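Local coordinates for protein nucleoporin NUP82 (PDB 3PBP) that serves as a structural component of the yeast nuclear pore complex and, through its N-terminal domain, interacts with the nucleoporin NUP116, at residues 256-259 with 260-264. The protein carries 1 engineered substitution. Sequence-based numbering, arbitrary orientation.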
loop_
_atom_site.group_PDB
_atom_site.type_symbol
_atom_site.label_atom_id
_atom_site.label_comp_id
_atom_site.label_asym_id
_atom_site.label_seq_id
_atom_site.Cartn_x
_atom_site.Cartn_y
_atom_site.Cartn_z
ATOM N N VAL A 256 6.863 7.732 19.415
ATOM C CA VAL A 256 5.720 7.208 20.155
ATOM C C VAL A 256 5.623 7.828 21.536
ATOM O O VAL A 256 4.535 7.942 22.094
ATOM C CB VAL A 256 5.772 5.664 20.277
ATOM C CG1 VAL A 256 4.596 5.176 21.077
ATOM C CG2 VAL A 256 5.728 5.029 18.894
ATOM N N SER A 257 6.764 8.235 22.082
ATOM C CA SER A 257 6.799 8.876 23.398
ATOM C C SER A 257 6.233 10.282 23.295
ATOM O O SER A 257 5.529 10.749 24.196
ATOM C CB SER A 257 8.227 8.961 23.929
ATOM O OG SER A 257 8.730 7.674 24.215
ATOM N N LYS A 258 6.539 10.954 22.189
ATOM C CA LYS A 258 6.056 12.299 21.974
ATOM C C LYS A 258 4.552 12.236 21.750
ATOM O O LYS A 258 3.820 13.139 22.150
ATOM C CB LYS A 258 6.757 12.922 20.770
ATOM C CG LYS A 258 6.771 14.429 20.801
ATOM C CD LYS A 258 7.465 15.004 19.581
ATOM C CE LYS A 258 7.553 16.536 19.666
ATOM N NZ LYS A 258 8.135 17.172 18.434
ATOM N N LEU A 259 4.082 11.172 21.107
ATOM C CA LEU A 259 2.645 11.035 20.884
ATOM C C LEU A 259 1.979 10.933 22.250
ATOM O O LEU A 259 1.015 11.640 22.541
ATOM C CB LEU A 259 2.327 9.775 20.075
ATOM C CG LEU A 259 2.721 9.746 18.601
ATOM C CD1 LEU A 259 2.270 8.432 17.997
ATOM C CD2 LEU A 259 2.083 10.903 17.868
ATOM N N HIS A 260 2.512 10.051 23.088
ATOM C CA HIS A 260 1.984 9.851 24.422
ATOM C C HIS A 260 1.938 11.155 25.222
ATOM O O HIS A 260 1.096 11.320 26.102
ATOM C CB HIS A 260 2.838 8.837 25.168
ATOM C CG HIS A 260 2.219 8.359 26.441
ATOM N ND1 HIS A 260 1.828 7.050 26.630
ATOM C CD2 HIS A 260 1.880 9.022 27.572
ATOM C CE1 HIS A 260 1.272 6.928 27.823
ATOM N NE2 HIS A 260 1.289 8.111 28.414
ATOM N N GLU A 261 2.838 12.084 24.918
ATOM C CA GLU A 261 2.878 13.353 25.635
ATOM C C GLU A 261 1.829 14.345 25.163
ATOM O O GLU A 261 1.425 15.221 25.910
ATOM C CB GLU A 261 4.239 14.020 25.487
ATOM C CG GLU A 261 5.423 13.197 25.943
ATOM C CD GLU A 261 6.727 13.992 25.888
ATOM O OE1 GLU A 261 6.947 14.828 26.794
ATOM O OE2 GLU A 261 7.521 13.795 24.932
ATOM N N ASN A 262 1.393 14.238 23.920
ATOM C CA ASN A 262 0.406 15.183 23.421
ATOM C C ASN A 262 -0.951 14.570 23.166
ATOM O O ASN A 262 -1.851 15.229 22.653
ATOM C CB ASN A 262 0.919 15.828 22.147
ATOM C CG ASN A 262 2.296 16.367 22.318
ATOM O OD1 ASN A 262 3.276 15.691 22.033
ATOM N ND2 ASN A 262 2.389 17.585 22.825
ATOM N N TRP A 263 -1.094 13.303 23.529
ATOM C CA TRP A 263 -2.343 12.605 23.332
ATOM C C TRP A 263 -3.435 13.265 24.163
ATOM O O TRP A 263 -3.234 13.524 25.354
ATOM C CB TRP A 263 -2.182 11.149 23.755
ATOM C CG TRP A 263 -3.424 10.349 23.600
ATOM C CD1 TRP A 263 -4.057 10.038 22.435
ATOM C CD2 TRP A 263 -4.176 9.729 24.642
ATOM N NE1 TRP A 263 -5.156 9.257 22.685
ATOM C CE2 TRP A 263 -5.252 9.049 24.034
ATOM C CE3 TRP A 263 -4.045 9.677 26.034
ATOM C CZ2 TRP A 263 -6.194 8.323 24.769
ATOM C CZ3 TRP A 263 -4.985 8.951 26.768
ATOM C CH2 TRP A 263 -6.045 8.284 26.130
ATOM N N ASN A 264 -4.574 13.546 23.526
ATOM C CA ASN A 264 -5.735 14.148 24.191
ATOM C C ASN A 264 -6.644 12.991 24.597
ATOM O O ASN A 264 -7.336 12.433 23.763
ATOM C CB ASN A 264 -6.473 15.064 23.213
ATOM C CG ASN A 264 -7.694 15.720 23.830
ATOM O OD1 ASN A 264 -8.539 15.057 24.445
ATOM N ND2 ASN A 264 -7.798 17.033 23.661
#
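Val256 O accepts a hydrogen bond from His260 N at 3.1 Å, nearly straight (164°), an ordinary i to i+4 link and a useful baseline for watching a helix run out. One residue on, the regularity slackens. Glu261 N divides itself weakly between Ser257 O and Lys258 O, and Asn262 N makes a weak bond back to Lys258 O while its better one goes to Leu259 O at 3.0 Å, an i to i+3 step. Leu259 O also takes a weak bond from Trp263 N at 2.9 Å, where the chain leaves helical geometry. Here, then, the last turn of helix 243-262 mixes i to i+3 with weak i to i+4 bonds, within the seven-bladed beta-propeller of the NUP82 N-terminal domain. With CG beside its own backbone N (chi1 -57°), Glu261 carries its stem across Ser257 O, CG passing closest, and OE2 comes to 3.6 Å from Lys258 CA. Trp263 CB sits 3.5 Å from Leu259 O. The Lys258 chain runs extended away from 260-264, its NZ hydrogen-bonded to Tyr276 OH. Farther out, Val256, His260 and Trp263 touch helix 220-235, and the indole NE1 of Trp263 is hydrogen-bonded to Leu218 O just before that helix.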